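Local coordinates for protein DNA polymerase (Bacillus phage phi29, PDB 2PY5) that replicates the viral genome by protein-primed, strand-displacing DNA synthesis with high processivity and fidelity, and also carries a proofreading 3'-5' exonuclease, at residues 328-340 / 432-446. The protein carries 2 engineered substitutions. Sequence-based numbering, arbitrary orientation.
Sequences LSNVDLELMKEHY and FITAWARYTTITAAQ. With EDO (1,2-ethanediol), chain X.
R438 takes hold of D332 side-on: NE gives a 3.2 Å bond to OD1 and NH2 a 2.9 Å bond to OD2, both on the syn sides of the carboxylate. The two planes are only 16° apart, so the salt bridge lies almost flat. S329, at the N-cap of helix 330-339, uses OG to accept from D332 N and to donate to D332 OD2 from above the carboxylate plane. That oxygen is thus gripped by two donors, which should favour the charged form of the aspartate. R438, a residue probably involved in binding template-primer DNA, is tethered further by NH1 to the carbonyl of G228.

V331 is a knob set among F432, A435, W436 and Y439. With CG1 anti to the backbone N (chi1 175°), that methyl reaches Y439 CB at 3.7 Å, while CG2 sits over the six-membered ring of W436, 3.8 Å from its centroid, in a CH-pi contact. S329 CB lies over one face of F432, toward the rim; N330 OD1, bonded to H284 N, comes in at the ring's edge. One and two turns on, L335 lays CG against Y439 CD1 at 4.1 Å and CD2 against I442, and H339 CE1 approaches Q446 OE1 at 3.2 Å with ring and amide nearly perpendicular; the backbone of I299 binds both H339 ND1 and Q446 OE1.

The axes of 330-339 and 432-446 come within 9.1 Å, their N-to-C directions 32° apart. Helix 427-447 also packs on helix 253-260 and strand 263-265, while helix 330-339 links strands 324-329 and 340-356, both paired with strand 283-294 in an antiparallel sheet of the polymerization region.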
loop_
_atom_site.group_PDB
_atom_site.type_symbol
_atom_site.label_atom_id
_atom_site.label_comp_id
_atom_site.label_asym_id
_atom_site.label_seq_id
_atom_site.Cartn_x
_atom_site.Cartn_y
_atom_site.Cartn_z
ATOM N N LEU F 328 14.030 -16.111 -11.240
ATOM C CA LEU F 328 14.336 -14.736 -11.656
ATOM C C LEU F 328 13.805 -14.434 -13.035
ATOM O O LEU F 328 14.023 -15.202 -13.970
ATOM C CB LEU F 328 15.857 -14.502 -11.677
ATOM C CG LEU F 328 16.600 -14.725 -10.348
ATOM C CD1 LEU F 328 18.081 -14.602 -10.562
ATOM C CD2 LEU F 328 16.133 -13.723 -9.328
ATOM N N SER F 329 13.146 -13.288 -13.166
ATOM C CA SER F 329 12.887 -12.737 -14.497
ATOM C C SER F 329 14.215 -12.546 -15.228
ATOM O O SER F 329 15.274 -12.378 -14.610
ATOM C CB SER F 329 12.162 -11.396 -14.376
ATOM O OG SER F 329 13.040 -10.352 -13.932
ATOM N N ASN F 330 14.196 -12.501 -16.556
ATOM C CA ASN F 330 15.441 -12.275 -17.283
ATOM C C ASN F 330 16.086 -10.915 -16.943
ATOM O O ASN F 330 17.307 -10.772 -16.997
ATOM C CB ASN F 330 15.270 -12.429 -18.816
ATOM C CG ASN F 330 14.212 -11.507 -19.402
ATOM O OD1 ASN F 330 13.021 -11.807 -19.333
ATOM N ND2 ASN F 330 14.653 -10.396 -20.012
ATOM N N VAL F 331 15.250 -9.939 -16.595
ATOM C CA VAL F 331 15.719 -8.620 -16.217
ATOM C C VAL F 331 16.555 -8.757 -14.918
ATOM O O VAL F 331 17.672 -8.247 -14.827
ATOM C CB VAL F 331 14.544 -7.675 -15.980
ATOM C CG1 VAL F 331 15.045 -6.344 -15.459
ATOM C CG2 VAL F 331 13.750 -7.450 -17.299
ATOM N N ASP F 332 15.989 -9.420 -13.927
ATOM C CA ASP F 332 16.704 -9.625 -12.652
ATOM C C ASP F 332 17.930 -10.517 -12.806
ATOM O O ASP F 332 18.975 -10.277 -12.166
ATOM C CB ASP F 332 15.764 -10.219 -11.598
ATOM C CG ASP F 332 14.657 -9.272 -11.199
ATOM O OD1 ASP F 332 14.958 -8.205 -10.651
ATOM O OD2 ASP F 332 13.468 -9.612 -11.392
ATOM N N LEU F 333 17.818 -11.528 -13.658
ATOM C CA LEU F 333 18.914 -12.472 -13.891
ATOM C C LEU F 333 20.099 -11.759 -14.558
ATOM O O LEU F 333 21.266 -11.952 -14.174
ATOM C CB LEU F 333 18.420 -13.628 -14.769
ATOM C CG LEU F 333 19.504 -14.624 -15.167
ATOM C CD1 LEU F 333 20.093 -15.328 -13.942
ATOM C CD2 LEU F 333 18.957 -15.636 -16.162
ATOM N N GLU F 334 19.836 -10.902 -15.551
ATOM C CA GLU F 334 20.939 -10.194 -16.174
ATOM C C GLU F 334 21.606 -9.193 -15.210
ATOM O O GLU F 334 22.823 -9.025 -15.227
ATOM C CB GLU F 334 20.505 -9.543 -17.466
ATOM C CG GLU F 334 20.147 -10.589 -18.552
ATOM C CD GLU F 334 21.281 -11.595 -18.921
ATOM O OE1 GLU F 334 22.500 -11.298 -18.806
ATOM O OE2 GLU F 334 20.929 -12.713 -19.350
ATOM N N LEU F 335 20.806 -8.549 -14.359
ATOM C CA LEU F 335 21.381 -7.679 -13.327
ATOM C C LEU F 335 22.315 -8.495 -12.423
ATOM O O LEU F 335 23.413 -8.046 -12.083
ATOM C CB LEU F 335 20.282 -7.037 -12.480
ATOM C CG LEU F 335 19.618 -5.824 -13.128
ATOM C CD1 LEU F 335 18.320 -5.501 -12.374
ATOM C CD2 LEU F 335 20.567 -4.621 -13.145
ATOM N N MET F 336 21.856 -9.667 -12.018
ATOM C CA MET F 336 22.622 -10.499 -11.080
ATOM C C MET F 336 23.934 -10.926 -11.722
ATOM O O MET F 336 25.000 -10.875 -11.092
ATOM C CB MET F 336 21.809 -11.723 -10.686
ATOM C CG MET F 336 22.458 -12.533 -9.575
ATOM S SD MET F 336 21.562 -14.034 -9.153
ATOM C CE MET F 336 21.730 -15.033 -10.615
ATOM N N LYS F 337 23.853 -11.384 -12.974
ATOM C CA LYS F 337 25.049 -11.863 -13.663
ATOM C C LYS F 337 26.069 -10.750 -13.851
ATOM O O LYS F 337 27.274 -11.005 -13.829
ATOM C CB LYS F 337 24.681 -12.524 -15.011
ATOM C CG LYS F 337 23.870 -13.780 -14.854
ATOM C CD LYS F 337 23.352 -14.339 -16.179
ATOM C CE LYS F 337 24.315 -15.281 -16.817
ATOM N NZ LYS F 337 23.643 -16.073 -17.897
ATOM N N GLU F 338 25.610 -9.505 -14.025
ATOM C CA GLU F 338 26.528 -8.371 -14.146
ATOM C C GLU F 338 27.134 -7.953 -12.794
ATOM O O GLU F 338 28.299 -7.616 -12.714
ATOM C CB GLU F 338 25.864 -7.156 -14.775
ATOM C CG GLU F 338 26.836 -5.984 -14.872
ATOM C CD GLU F 338 26.321 -4.769 -15.597
ATOM O OE1 GLU F 338 25.215 -4.815 -16.160
ATOM O OE2 GLU F 338 27.057 -3.754 -15.599
ATOM N N HIS F 339 26.314 -7.968 -11.747
ATOM C CA HIS F 339 26.751 -7.436 -10.470
ATOM C C HIS F 339 27.517 -8.434 -9.606
ATOM O O HIS F 339 28.207 -8.022 -8.672
ATOM C CB HIS F 339 25.540 -6.895 -9.686
ATOM C CG HIS F 339 25.022 -5.594 -10.208
ATOM N ND1 HIS F 339 24.861 -4.480 -9.413
ATOM C CD2 HIS F 339 24.646 -5.226 -11.459
ATOM C CE1 HIS F 339 24.410 -3.477 -10.157
ATOM N NE2 HIS F 339 24.243 -3.917 -11.394
ATOM N N TYR F 340 27.410 -9.723 -9.923
ATOM C CA TYR F 340 27.988 -10.790 -9.078
ATOM C C TYR F 340 28.836 -11.757 -9.870
ATOM O O TYR F 340 28.563 -12.011 -11.045
ATOM C CB TYR F 340 26.884 -11.629 -8.435
ATOM C CG TYR F 340 26.064 -10.932 -7.388
ATOM C CD1 TYR F 340 24.938 -10.186 -7.744
ATOM C CD2 TYR F 340 26.368 -11.050 -6.059
ATOM C CE1 TYR F 340 24.163 -9.551 -6.779
ATOM C CE2 TYR F 340 25.605 -10.415 -5.084
ATOM C CZ TYR F 340 24.498 -9.697 -5.456
ATOM O OH TYR F 340 23.740 -9.060 -4.496
ATOM N N PHE F 432 7.208 -8.753 -14.126
ATOM C CA PHE F 432 8.013 -7.927 -15.000
ATOM C C PHE F 432 7.858 -6.423 -14.810
ATOM O O PHE F 432 8.800 -5.665 -15.034
ATOM C CB PHE F 432 7.771 -8.332 -16.455
ATOM C CG PHE F 432 8.566 -9.536 -16.847
ATOM C CD1 PHE F 432 8.080 -10.821 -16.619
ATOM C CD2 PHE F 432 9.830 -9.396 -17.393
ATOM C CE1 PHE F 432 8.841 -11.926 -16.974
ATOM C CE2 PHE F 432 10.594 -10.511 -17.727
ATOM C CZ PHE F 432 10.097 -11.766 -17.516
ATOM N N ILE F 433 6.695 -5.992 -14.362
ATOM C CA ILE F 433 6.531 -4.564 -14.098
ATOM C C ILE F 433 7.464 -4.153 -12.964
ATOM O O ILE F 433 8.183 -3.146 -13.081
ATOM C CB ILE F 433 5.079 -4.185 -13.829
ATOM C CG1 ILE F 433 4.252 -4.252 -15.124
ATOM C CG2 ILE F 433 5.000 -2.748 -13.229
ATOM C CD1 ILE F 433 2.746 -4.221 -14.900
ATOM N N THR F 434 7.495 -4.937 -11.879
ATOM C CA THR F 434 8.376 -4.587 -10.751
ATOM C C THR F 434 9.860 -4.819 -11.112
ATOM O O THR F 434 10.730 -4.043 -10.686
ATOM C CB THR F 434 8.001 -5.298 -9.473
ATOM O OG1 THR F 434 8.186 -6.713 -9.625
ATOM C CG2 THR F 434 6.562 -4.991 -9.066
ATOM N N ALA F 435 10.148 -5.825 -11.949
ATOM C CA ALA F 435 11.523 -6.093 -12.384
ATOM C C ALA F 435 12.091 -4.932 -13.187
ATOM O O ALA F 435 13.190 -4.467 -12.933
ATOM C CB ALA F 435 11.617 -7.411 -13.179
ATOM N N TRP F 436 11.314 -4.432 -14.142
ATOM C CA TRP F 436 11.747 -3.287 -14.892
ATOM C C TRP F 436 11.903 -2.042 -14.004
ATOM O O TRP F 436 12.791 -1.220 -14.259
ATOM C CB TRP F 436 10.756 -3.008 -16.035
ATOM C CG TRP F 436 10.953 -3.871 -17.256
ATOM C CD1 TRP F 436 10.039 -4.720 -17.833
ATOM C CD2 TRP F 436 12.107 -3.897 -18.102
ATOM N NE1 TRP F 436 10.575 -5.297 -18.962
ATOM C CE2 TRP F 436 11.834 -4.799 -19.161
ATOM C CE3 TRP F 436 13.340 -3.248 -18.074
ATOM C CZ2 TRP F 436 12.758 -5.078 -20.144
ATOM C CZ3 TRP F 436 14.248 -3.521 -19.066
ATOM C CH2 TRP F 436 13.952 -4.432 -20.088
ATOM N N ALA F 437 11.024 -1.879 -13.009
ATOM C CA ALA F 437 11.115 -0.756 -12.087
ATOM C C ALA F 437 12.448 -0.844 -11.307
ATOM O O ALA F 437 13.197 0.143 -11.207
ATOM C CB ALA F 437 9.971 -0.767 -11.159
ATOM N N ARG F 438 12.764 -2.030 -10.809
ATOM C CA ARG F 438 14.039 -2.221 -10.115
ATOM C C ARG F 438 15.212 -1.923 -11.036
ATOM O O ARG F 438 16.176 -1.257 -10.649
ATOM C CB ARG F 438 14.179 -3.644 -9.555
ATOM C CG ARG F 438 13.303 -3.929 -8.408
ATOM C CD ARG F 438 13.653 -5.273 -7.747
ATOM N NE ARG F 438 13.348 -6.404 -8.607
ATOM C CZ ARG F 438 12.132 -6.899 -8.821
ATOM N NH1 ARG F 438 11.067 -6.384 -8.220
ATOM N NH2 ARG F 438 11.967 -7.939 -9.611
ATOM N N TYR F 439 15.130 -2.426 -12.269
ATOM C CA TYR F 439 16.164 -2.207 -13.266
ATOM C C TYR F 439 16.404 -0.708 -13.465
ATOM O O TYR F 439 17.543 -0.245 -13.535
ATOM C CB TYR F 439 15.748 -2.867 -14.590
ATOM C CG TYR F 439 16.688 -2.629 -15.730
ATOM C CD1 TYR F 439 17.757 -3.470 -15.949
ATOM C CD2 TYR F 439 16.515 -1.542 -16.589
ATOM C CE1 TYR F 439 18.632 -3.248 -16.980
ATOM C CE2 TYR F 439 17.387 -1.314 -17.630
ATOM C CZ TYR F 439 18.446 -2.171 -17.821
ATOM O OH TYR F 439 19.346 -1.972 -18.862
ATOM N N THR F 440 15.315 0.046 -13.584
ATOM C CA THR F 440 15.420 1.478 -13.787
ATOM C C THR F 440 16.238 2.146 -12.692
ATOM O O THR F 440 17.137 2.959 -12.967
ATOM C CB THR F 440 14.050 2.113 -13.842
ATOM O OG1 THR F 440 13.310 1.537 -14.940
ATOM C CG2 THR F 440 14.161 3.622 -14.014
ATOM N N THR F 441 15.915 1.806 -11.443
ATOM C CA THR F 441 16.565 2.435 -10.297
ATOM C C THR F 441 17.998 1.929 -10.069
ATOM O O THR F 441 18.918 2.720 -9.886
ATOM C CB THR F 441 15.680 2.233 -9.076
ATOM O OG1 THR F 441 14.478 2.986 -9.298
ATOM C CG2 THR F 441 16.392 2.656 -7.763
ATOM N N ILE F 442 18.186 0.619 -10.128
ATOM C CA ILE F 442 19.506 0.021 -9.929
ATOM C C ILE F 442 20.499 0.506 -10.980
ATOM O O ILE F 442 21.658 0.819 -10.652
ATOM C CB ILE F 442 19.429 -1.514 -9.917
ATOM C CG1 ILE F 442 18.613 -1.976 -8.717
ATOM C CG2 ILE F 442 20.831 -2.122 -9.925
ATOM C CD1 ILE F 442 18.184 -3.437 -8.773
ATOM N N THR F 443 20.078 0.587 -12.243
ATOM C CA THR F 443 21.014 0.987 -13.296
ATOM C C THR F 443 21.452 2.458 -13.156
ATOM O O THR F 443 22.621 2.771 -13.379
ATOM C CB THR F 443 20.473 0.691 -14.711
ATOM O OG1 THR F 443 19.248 1.378 -14.930
ATOM C CG2 THR F 443 20.262 -0.801 -14.905
ATOM N N ALA F 444 20.529 3.329 -12.747
ATOM C CA ALA F 444 20.876 4.735 -12.520
ATOM C C ALA F 444 21.790 4.857 -11.311
ATOM O O ALA F 444 22.796 5.540 -11.363
ATOM C CB ALA F 444 19.637 5.585 -12.345
ATOM N N ALA F 445 21.462 4.164 -10.233
ATOM C CA ALA F 445 22.331 4.170 -9.059
ATOM C C ALA F 445 23.734 3.672 -9.372
ATOM O O ALA F 445 24.730 4.246 -8.923
ATOM C CB ALA F 445 21.722 3.324 -7.939
ATOM N N GLN F 446 23.805 2.584 -10.132
ATOM C CA GLN F 446 25.079 1.994 -10.504
ATOM C C GLN F 446 25.907 2.944 -11.377
ATOM O O GLN F 446 27.119 3.054 -11.218
ATOM C CB GLN F 446 24.867 0.668 -11.219
ATOM C CG GLN F 446 26.137 -0.080 -11.548
ATOM C CD GLN F 446 26.928 -0.454 -10.314
ATOM O OE1 GLN F 446 26.381 -1.075 -9.390
ATOM N NE2 GLN F 446 28.209 -0.099 -10.284
HETATM C C1 EDO X . 24.943 -0.734 -15.190
HETATM O O1 EDO X . 26.314 -1.129 -15.315
HETATM C C2 EDO X . 24.676 0.531 -16.002
HETATM O O2 EDO X . 24.296 1.645 -15.168
#